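Local coordinates for G protein alpha subunit (Entamoeba histolytica, PDB 4FID), which binds GDP and probably hydrolyses GTP as the alpha subunit of a heterotrimeric G protein that relays signals from membrane receptors, at residues I57-S60 with A61-H65; G102-A105 with T106-E109; L321-D324 with V325-N329; G312-I315 with K316-M320. All blocks are in the same frame, centred on the assembly; numbering follows the deposited sequence.

Contact 1: residues I57-S60 with A61-H65; sequences IEQS and AILNH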
loop_
_atom_site.group_PDB
_atom_site.type_symbol
_atom_site.label_atom_id
_atom_site.label_comp_id
_atom_site.label_asym_id
_atom_site.label_seq_id
_atom_site.Cartn_x
_atom_site.Cartn_y
_atom_site.Cartn_z
ATOM N N ILE A 57 -3.704 22.499 4.513
ATOM C CA ILE A 57 -4.097 23.851 4.940
ATOM C C ILE A 57 -4.686 23.852 6.356
ATOM O O ILE A 57 -4.254 24.632 7.212
ATOM C CB ILE A 57 -5.115 24.503 3.982
ATOM C CG1 ILE A 57 -4.538 24.616 2.572
ATOM C CG2 ILE A 57 -5.511 25.869 4.486
ATOM C CD1 ILE A 57 -5.519 25.169 1.526
ATOM N N GLU A 58 -5.670 22.979 6.592
ATOM C CA GLU A 58 -6.253 22.800 7.922
ATOM C C GLU A 58 -5.201 22.430 8.982
ATOM O O GLU A 58 -5.117 23.056 10.038
ATOM C CB GLU A 58 -7.373 21.759 7.885
ATOM C CG GLU A 58 -7.807 21.251 9.253
ATOM C CD GLU A 58 -8.791 20.089 9.163
ATOM O OE1 GLU A 58 -9.020 19.414 10.191
ATOM O OE2 GLU A 58 -9.333 19.852 8.062
ATOM N N GLN A 59 -4.393 21.424 8.697
ATOM C CA GLN A 59 -3.288 21.067 9.588
ATOM C C GLN A 59 -2.274 22.206 9.816
ATOM O O GLN A 59 -1.711 22.323 10.898
ATOM C CB GLN A 59 -2.578 19.781 9.116
ATOM C CG GLN A 59 -3.428 18.511 9.225
ATOM C CD GLN A 59 -3.972 18.276 10.639
ATOM O OE1 GLN A 59 -3.243 18.387 11.636
ATOM N NE2 GLN A 59 -5.258 17.947 10.727
ATOM N N SER A 60 -2.033 23.056 8.828
ATOM C CA SER A 60 -1.067 24.130 9.075
ATOM C C SER A 60 -1.579 25.103 10.135
ATOM O O SER A 60 -0.790 25.787 10.779
ATOM C CB SER A 60 -0.703 24.887 7.798
ATOM O OG SER A 60 -1.743 25.764 7.423
ATOM N N ALA A 61 -2.899 25.156 10.305
ATOM C CA ALA A 61 -3.533 26.027 11.294
ATOM C C ALA A 61 -3.436 25.389 12.671
ATOM O O ALA A 61 -3.000 26.016 13.645
ATOM C CB ALA A 61 -4.994 26.268 10.933
ATOM N N ILE A 62 -3.844 24.128 12.737
ATOM C CA ILE A 62 -3.746 23.335 13.951
ATOM C C ILE A 62 -2.303 23.262 14.505
ATOM O O ILE A 62 -2.102 23.168 15.711
ATOM C CB ILE A 62 -4.317 21.917 13.698
ATOM C CG1 ILE A 62 -5.806 22.002 13.344
ATOM C CG2 ILE A 62 -4.087 21.004 14.899
ATOM C CD1 ILE A 62 -6.449 20.664 13.013
ATOM N N LEU A 63 -1.305 23.333 13.627
ATOM C CA LEU A 63 0.089 23.167 14.046
ATOM C C LEU A 63 0.928 24.458 13.962
ATOM O O LEU A 63 2.156 24.424 14.070
ATOM C CB LEU A 63 0.757 22.029 13.263
ATOM C CG LEU A 63 0.186 20.614 13.450
ATOM C CD1 LEU A 63 0.650 19.663 12.360
ATOM C CD2 LEU A 63 0.582 20.062 14.798
ATOM N N ASN A 64 0.266 25.595 13.788
ATOM C CA ASN A 64 0.963 26.881 13.836
ATOM C C ASN A 64 2.189 26.958 12.924
ATOM O O ASN A 64 3.305 27.175 13.395
ATOM C CB ASN A 64 1.375 27.218 15.271
ATOM C CG ASN A 64 0.311 26.850 16.284
ATOM O OD1 ASN A 64 -0.758 27.472 16.342
ATOM N ND2 ASN A 64 0.594 25.822 17.091
ATOM N N HIS A 65 1.974 26.762 11.625
ATOM C CA HIS A 65 2.972 27.069 10.613
ATOM C C HIS A 65 2.353 28.074 9.641
ATOM O O HIS A 65 1.768 27.691 8.624
ATOM C CB HIS A 65 3.373 25.819 9.833
ATOM C CG HIS A 65 3.825 24.685 10.694
ATOM N ND1 HIS A 65 5.015 24.705 11.379
ATOM C CD2 HIS A 65 3.252 23.488 10.956
ATOM C CE1 HIS A 65 5.154 23.568 12.045
ATOM N NE2 HIS A 65 4.100 22.816 11.805
#

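Contact 2: residues G102-A105 with T106-E109; sequences GIQA and TYEE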
loop_
_atom_site.group_PDB
_atom_site.type_symbol
_atom_site.label_atom_id
_atom_site.label_comp_id
_atom_site.label_asym_id
_atom_site.label_seq_id
_atom_site.Cartn_x
_atom_site.Cartn_y
_atom_site.Cartn_z
ATOM N N GLY A 102 5.001 27.265 4.937
ATOM C CA GLY A 102 4.179 26.760 6.028
ATOM C C GLY A 102 3.553 25.410 5.741
ATOM O O GLY A 102 3.393 24.576 6.638
ATOM N N ILE A 103 3.183 25.211 4.479
ATOM C CA ILE A 103 2.621 23.961 4.014
ATOM C C ILE A 103 3.703 22.868 4.046
ATOM O O ILE A 103 3.486 21.743 4.526
ATOM C CB ILE A 103 2.040 24.151 2.601
ATOM C CG1 ILE A 103 0.799 25.025 2.675
ATOM C CG2 ILE A 103 1.634 22.816 1.975
ATOM C CD1 ILE A 103 -0.405 24.318 3.341
ATOM N N GLN A 104 4.886 23.215 3.559
ATOM C CA GLN A 104 6.003 22.290 3.586
ATOM C C GLN A 104 6.334 21.849 5.025
ATOM O O GLN A 104 6.517 20.661 5.295
ATOM C CB GLN A 104 7.209 22.923 2.894
ATOM C CG GLN A 104 8.118 21.921 2.209
ATOM C CD GLN A 104 7.379 21.014 1.242
ATOM O OE1 GLN A 104 6.404 21.418 0.608
ATOM N NE2 GLN A 104 7.848 19.777 1.123
ATOM N N ALA A 105 6.392 22.806 5.947
ATOM C CA ALA A 105 6.587 22.505 7.366
ATOM C C ALA A 105 5.504 21.560 7.927
ATOM O O ALA A 105 5.779 20.688 8.767
ATOM C CB ALA A 105 6.632 23.804 8.178
ATOM N N THR A 106 4.271 21.755 7.465
ATOM C CA THR A 106 3.143 20.963 7.914
ATOM C C THR A 106 3.226 19.559 7.324
ATOM O O THR A 106 2.877 18.569 7.983
ATOM C CB THR A 106 1.822 21.620 7.486
ATOM O OG1 THR A 106 1.702 22.906 8.113
ATOM C CG2 THR A 106 0.628 20.746 7.854
ATOM N N TYR A 107 3.702 19.477 6.083
ATOM C CA TYR A 107 3.856 18.189 5.419
ATOM C C TYR A 107 4.876 17.324 6.155
ATOM O O TYR A 107 4.681 16.125 6.296
ATOM C CB TYR A 107 4.249 18.368 3.950
ATOM C CG TYR A 107 4.578 17.074 3.236
ATOM C CD1 TYR A 107 3.577 16.288 2.677
ATOM C CD2 TYR A 107 5.898 16.644 3.108
ATOM C CE1 TYR A 107 3.877 15.106 2.025
ATOM C CE2 TYR A 107 6.209 15.474 2.453
ATOM C CZ TYR A 107 5.198 14.706 1.912
ATOM O OH TYR A 107 5.507 13.535 1.259
ATOM N N GLU A 108 5.954 17.947 6.631
ATOM C CA GLU A 108 6.987 17.243 7.392
ATOM C C GLU A 108 6.496 16.731 8.752
ATOM O O GLU A 108 7.105 15.842 9.339
ATOM C CB GLU A 108 8.224 18.124 7.572
ATOM C CG GLU A 108 8.848 18.577 6.261
ATOM C CD GLU A 108 9.083 17.426 5.289
ATOM O OE1 GLU A 108 9.180 17.672 4.062
ATOM O OE2 GLU A 108 9.168 16.267 5.751
ATOM N N GLU A 109 5.396 17.282 9.257
ATOM C CA GLU A 109 4.814 16.762 10.496
ATOM C C GLU A 109 3.694 15.760 10.189
ATOM O O GLU A 109 2.842 15.486 11.022
ATOM C CB GLU A 109 4.339 17.896 11.412
ATOM C CG GLU A 109 5.459 18.837 11.862
ATOM C CD GLU A 109 5.040 19.791 12.980
ATOM O OE1 GLU A 109 5.906 20.543 13.483
ATOM O OE2 GLU A 109 3.852 19.792 13.365
#

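Contact 3: residues L321-D324 with V325-N329; sequences LAVD and VIMKN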
loop_
_atom_site.group_PDB
_atom_site.type_symbol
_atom_site.label_atom_id
_atom_site.label_comp_id
_atom_site.label_asym_id
_atom_site.label_seq_id
_atom_site.Cartn_x
_atom_site.Cartn_y
_atom_site.Cartn_z
ATOM N N LEU A 321 11.558 -13.978 -7.457
ATOM C CA LEU A 321 12.013 -14.818 -6.365
ATOM C C LEU A 321 10.857 -15.665 -5.860
ATOM O O LEU A 321 11.004 -16.870 -5.642
ATOM C CB LEU A 321 12.547 -13.946 -5.227
ATOM C CG LEU A 321 13.726 -13.073 -5.684
ATOM C CD1 LEU A 321 14.157 -12.059 -4.621
ATOM C CD2 LEU A 321 14.881 -13.958 -6.115
ATOM N N ALA A 322 9.702 -15.034 -5.689
ATOM C CA ALA A 322 8.523 -15.727 -5.183
ATOM C C ALA A 322 8.099 -16.925 -6.039
ATOM O O ALA A 322 7.714 -17.968 -5.505
ATOM C CB ALA A 322 7.369 -14.762 -5.001
ATOM N N VAL A 323 8.175 -16.787 -7.358
ATOM C CA VAL A 323 7.748 -17.870 -8.245
ATOM C C VAL A 323 8.606 -19.112 -8.002
ATOM O O VAL A 323 8.102 -20.248 -7.950
ATOM C CB VAL A 323 7.849 -17.458 -9.728
ATOM C CG1 VAL A 323 7.332 -18.555 -10.629
ATOM C CG2 VAL A 323 7.069 -16.164 -9.976
ATOM N N ASP A 324 9.906 -18.890 -7.833
ATOM C CA ASP A 324 10.803 -19.997 -7.567
ATOM C C ASP A 324 10.449 -20.627 -6.244
ATOM O O ASP A 324 10.320 -21.833 -6.167
ATOM C CB ASP A 324 12.269 -19.558 -7.594
ATOM C CG ASP A 324 12.726 -19.131 -8.983
ATOM O OD1 ASP A 324 12.363 -19.797 -9.991
ATOM O OD2 ASP A 324 13.455 -18.117 -9.057
ATOM N N VAL A 325 10.269 -19.819 -5.203
ATOM C CA VAL A 325 9.857 -20.376 -3.908
ATOM C C VAL A 325 8.557 -21.198 -4.033
ATOM O O VAL A 325 8.456 -22.298 -3.497
ATOM C CB VAL A 325 9.727 -19.285 -2.800
ATOM C CG1 VAL A 325 9.046 -19.851 -1.551
ATOM C CG2 VAL A 325 11.098 -18.706 -2.451
ATOM N N ILE A 326 7.572 -20.672 -4.752
ATOM C CA ILE A 326 6.311 -21.380 -4.946
ATOM C C ILE A 326 6.521 -22.692 -5.710
ATOM O O ILE A 326 5.966 -23.733 -5.328
ATOM C CB ILE A 326 5.244 -20.481 -5.661
ATOM C CG1 ILE A 326 4.980 -19.213 -4.853
ATOM C CG2 ILE A 326 3.916 -21.224 -5.859
ATOM C CD1 ILE A 326 4.108 -18.223 -5.566
HETATM N N MSE A 327 7.322 -22.643 -6.781
HETATM C CA MSE A 327 7.622 -23.846 -7.585
HETATM C C MSE A 327 8.398 -24.898 -6.799
HETATM O O MSE A 327 8.067 -26.093 -6.854
HETATM C CB MSE A 327 8.422 -23.508 -8.846
HETATM C CG MSE A 327 7.857 -22.378 -9.679
HETATM SE SE MSE A 327 6.639 -22.900 -11.095
HETATM C CE MSE A 327 5.667 -24.342 -10.192
ATOM N N LYS A 328 9.441 -24.460 -6.089
ATOM C CA LYS A 328 10.274 -25.400 -5.355
ATOM C C LYS A 328 9.384 -26.121 -4.355
ATOM O O LYS A 328 9.332 -27.350 -4.296
ATOM C CB LYS A 328 11.420 -24.701 -4.621
ATOM C CG LYS A 328 11.948 -25.550 -3.433
ATOM C CD LYS A 328 12.993 -24.841 -2.562
ATOM C CE LYS A 328 13.550 -25.764 -1.462
ATOM N NZ LYS A 328 12.562 -26.131 -0.394
ATOM N N ASN A 329 8.660 -25.327 -3.582
ATOM C CA ASN A 329 7.767 -25.869 -2.591
ATOM C C ASN A 329 6.772 -26.875 -3.148
ATOM O O ASN A 329 6.610 -27.948 -2.582
ATOM C CB ASN A 329 7.049 -24.745 -1.848
ATOM C CG ASN A 329 7.368 -24.749 -0.365
ATOM O OD1 ASN A 329 8.431 -24.277 0.054
ATOM N ND2 ASN A 329 6.459 -25.312 0.437
#

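Contact 4: residues G312-I315 with K316-M320; sequences GSNI and KRVFM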
loop_
_atom_site.group_PDB
_atom_site.type_symbol
_atom_site.label_atom_id
_atom_site.label_comp_id
_atom_site.label_asym_id
_atom_site.label_seq_id
_atom_site.Cartn_x
_atom_site.Cartn_y
_atom_site.Cartn_z
ATOM N N GLY A 312 7.520 -0.509 -9.737
ATOM C CA GLY A 312 7.255 -1.637 -10.611
ATOM C C GLY A 312 8.434 -2.564 -10.710
ATOM O O GLY A 312 8.303 -3.786 -10.638
ATOM N N SER A 313 9.598 -1.960 -10.862
ATOM C CA SER A 313 10.854 -2.680 -10.906
ATOM C C SER A 313 11.073 -3.563 -9.668
ATOM O O SER A 313 11.429 -4.731 -9.797
ATOM C CB SER A 313 11.997 -1.684 -11.060
ATOM O OG SER A 313 13.166 -2.343 -11.483
ATOM N N ASN A 314 10.861 -2.999 -8.478
ATOM C CA ASN A 314 10.928 -3.757 -7.231
ATOM C C ASN A 314 9.931 -4.926 -7.183
ATOM O O ASN A 314 10.301 -6.047 -6.866
ATOM C CB ASN A 314 10.704 -2.826 -6.032
ATOM C CG ASN A 314 10.911 -3.525 -4.686
ATOM O OD1 ASN A 314 9.960 -3.790 -3.953
ATOM N ND2 ASN A 314 12.156 -3.816 -4.361
ATOM N N ILE A 315 8.666 -4.678 -7.490
ATOM C CA ILE A 315 7.691 -5.770 -7.449
ATOM C C ILE A 315 7.970 -6.879 -8.477
ATOM O O ILE A 315 7.727 -8.055 -8.195
ATOM C CB ILE A 315 6.239 -5.276 -7.604
ATOM C CG1 ILE A 315 5.847 -4.384 -6.430
ATOM C CG2 ILE A 315 5.293 -6.455 -7.729
ATOM C CD1 ILE A 315 6.222 -4.964 -5.073
ATOM N N LYS A 316 8.479 -6.513 -9.657
ATOM C CA LYS A 316 8.887 -7.514 -10.655
ATOM C C LYS A 316 10.008 -8.412 -10.126
ATOM O O LYS A 316 9.898 -9.630 -10.135
ATOM C CB LYS A 316 9.322 -6.853 -11.967
ATOM C CG LYS A 316 9.393 -7.796 -13.181
ATOM C CD LYS A 316 10.364 -7.280 -14.258
ATOM C CE LYS A 316 10.141 -7.982 -15.616
ATOM N NZ LYS A 316 11.151 -7.640 -16.708
ATOM N N ARG A 317 11.083 -7.807 -9.644
ATOM C CA ARG A 317 12.200 -8.578 -9.120
ATOM C C ARG A 317 11.740 -9.474 -7.970
ATOM O O ARG A 317 12.087 -10.654 -7.916
ATOM C CB ARG A 317 13.345 -7.644 -8.714
ATOM C CG ARG A 317 14.478 -8.282 -7.954
ATOM C CD ARG A 317 15.435 -7.223 -7.421
ATOM N NE ARG A 317 14.750 -6.172 -6.660
ATOM C CZ ARG A 317 15.354 -5.131 -6.074
ATOM N NH1 ARG A 317 16.677 -4.981 -6.143
ATOM N NH2 ARG A 317 14.639 -4.230 -5.413
ATOM N N VAL A 318 10.920 -8.926 -7.078
ATOM C CA VAL A 318 10.470 -9.666 -5.904
ATOM C C VAL A 318 9.477 -10.798 -6.190
ATOM O O VAL A 318 9.568 -11.881 -5.611
ATOM C CB VAL A 318 9.882 -8.737 -4.843
ATOM C CG1 VAL A 318 9.250 -9.552 -3.741
ATOM C CG2 VAL A 318 10.968 -7.853 -4.292
ATOM N N PHE A 319 8.527 -10.568 -7.082
ATOM C CA PHE A 319 7.593 -11.638 -7.374
ATOM C C PHE A 319 8.285 -12.817 -8.070
ATOM O O PHE A 319 7.844 -13.968 -7.972
ATOM C CB PHE A 319 6.400 -11.143 -8.178
ATOM C CG PHE A 319 5.337 -12.166 -8.308
ATOM C CD1 PHE A 319 4.518 -12.462 -7.234
ATOM C CD2 PHE A 319 5.193 -12.884 -9.477
ATOM C CE1 PHE A 319 3.546 -13.439 -7.333
ATOM C CE2 PHE A 319 4.220 -13.861 -9.580
ATOM C CZ PHE A 319 3.396 -14.138 -8.503
HETATM N N MSE A 320 9.383 -12.504 -8.755
HETATM C CA MSE A 320 10.234 -13.481 -9.436
HETATM C C MSE A 320 10.869 -14.487 -8.472
HETATM O O MSE A 320 10.745 -15.699 -8.651
HETATM C CB MSE A 320 11.333 -12.751 -10.200
HETATM C CG MSE A 320 11.591 -13.320 -11.568
HETATM SE SE MSE A 320 10.306 -12.696 -12.899
HETATM C CE MSE A 320 10.869 -10.832 -12.986
#

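Contact 1: residues I57-S60 with A61-H65
S60 O receives H65 N at 3.1 Å, the outer bond of a Schellman motif that shows how a helix can be closed by its own backbone. The inner bond runs from N64 N to A61 O at 3.3 Å, and N64, with its positive phi (52°), is the residue that turns the chain back. In the turn before it, bonds spanning three and four residues are mixed. E58 O accepts both I62 N, nearly straight at 3.2 Å, and A61 N, which comes from above the carbonyl plane, while L63 N reaches Q59 O at 2.9 Å.

One side-chain hydroxyl joins this network: S60 OG turns back along its own helix to donate to I57 O at 2.8 Å.

The van der Waals contacts gather round the methyl end of I62, whose partners are polar side chains. Its CD1 lies alongside the extended chain of E58, and a bend at chi2 (-55°) brings the Q59 amide across to it, NE2 to I62 CD1 at 3.7 Å.

Within the all-helical domain, Q59, S60 and H65 line the side of helix 42-62 and its exit that meets T106 of helix 101-108, while I57 and S60 touch M67 of the following loop.

Contact 2: residues G102-A105 with T106-E109
T106 grips G102 O twice, a clear case of a threonine folded back onto the preceding helical turn. Its OG1 donates at 2.8 Å and its N at 3.1 Å, the two donors arriving from opposite faces of the carbonyl plane. Placing OG1 beside the backbone N (chi1 -63°) is what lets the hydroxyl reach the same oxygen as the amide. The regular helical bonds continue with Y107 N to I103 O at 2.8 Å and E108 N to Q104 O at 3.1 Å. As the helix ends, E109 N bonds T106 O at 3.1 Å, with a weak link left to A105 O.

Packing follows the same spiral. Y107 CB rests 3.5 Å from I103 O, and the ring beyond it runs beside the Q104 side chain, pointing the same way, with the amide and ring planes 33° apart. E108 CG, set beside its backbone N, lies against Q104 O, and the chain then bends at chi2, whereas E109 stays extended.

Helix 101-108 opens with G102 N bonded to D100 OD2. T106 and Y107 press on L56 of helix 42-62, Y107 also meets W98 edge-to-face, and E108 forms a long, weak ion pair with K247 at the end of helix 238-247.

Contact 3: residues L321-D324 with V325-N329
L321 to D324 and V325 to N329 are successive turns of one continuous alpha-helix, and the contact between them is the ordinary ladder of backbone bonds within helix 312-332, where that helix lies against the central sheet. V325 N bonds L321 O at 3.1 Å, and the same step is repeated from I326 N to A322 O and from K328 N to D324 O, all close to straight. The equivalent bond from M327 N to V323 O completes the series, although the place of V323 O is less certain.

Side chains add little to the ladder across the turn. V323 and selenomethionine M327 lie side by side and point the same way, CG1 of V323 facing CG of M327, but the position of that CG is uncertain in the model. V325 CG2 lies 3.7 Å from L321 O, and I326 passes its CD1 by A322 O at 3.6 Å. With CG1 beside its backbone N (chi1 -58°), I326 runs back along the helix toward A322.

The buried side is spent on the sheet: A322 touches L232, V325 touches V230 and Y303, and I326 touches I6, while D324 and K328 occupy the exposed side. This amphipathic helix is the C-terminal helix of the Ras-like domain of G-alpha proteins, which in relatives engages the receptor.

Contact 4: residues G312-I315 with K316-M320
N314 and R317 bring the two flat groups of this turn together: the amide stands at the edge of the guanidinium, close to its plane, with the two planes 85° apart. ND2 of N314 is modelled 2.7 Å from NH2 of R317. Both are donors, so this is no hydrogen bond, and at this resolution the closeness is doubtful. The real polar partner of the amide lies elsewhere, since OD1 accepts N308 N from the loop before the helix. In the model the bend of R317 at chi3 (52°) turns the guanidinium toward N314. A second neighbour, V318, lies beside N314 and sets CG2 4.2 Å from OD1.

The backbone of the turn is regular. K316 N bonds G312 O at 2.9 Å, and the same four-residue step links R317 N to S313 O, V318 N to N314 O and F319 N to I315 O. F319 CB packs on I315 O at 3.4 Å, after which the ring leads off toward L25 and F29.

I315 turns inward to I21 and Q24 of helix 18-28 and to T307 at the end of strand 301-307, its side chain about 7 Å from the bound GDP. N314 N donates to D311 OD1 at the start of the helix. The loop between strand 301-307 and helix 312-332, with T307, N308 and the GDP-binding A309, corresponds to the TCAT guanine-binding motif of G-alpha proteins, and N314 holds it from the first turn through N308 N.

In the fold
All four contacts are local turns of helix, yet their settings differ. Contacts 1 and 2 belong to the all-helical domain and touch each other, S60, L63 and H65 meeting T106 and E109; contact 1 is at the surface, contact 2 partly buried. Contacts 3 and 4, also partly buried, share helix 312-332 of the Ras-like domain, with centres about 14 Å apart and contact 4 nearer the nucleotide. Their chemistry follows position: contacts 1 and 2 show helices ending, with hydroxyls returned to backbone carbonyls, contact 3 is mid-helix and largely apolar, and contact 4 is the first turn of its helix, where an asparagine bonds the preceding loop. Contacts 1 and 3 lie furthest apart, about 49 Å between centres.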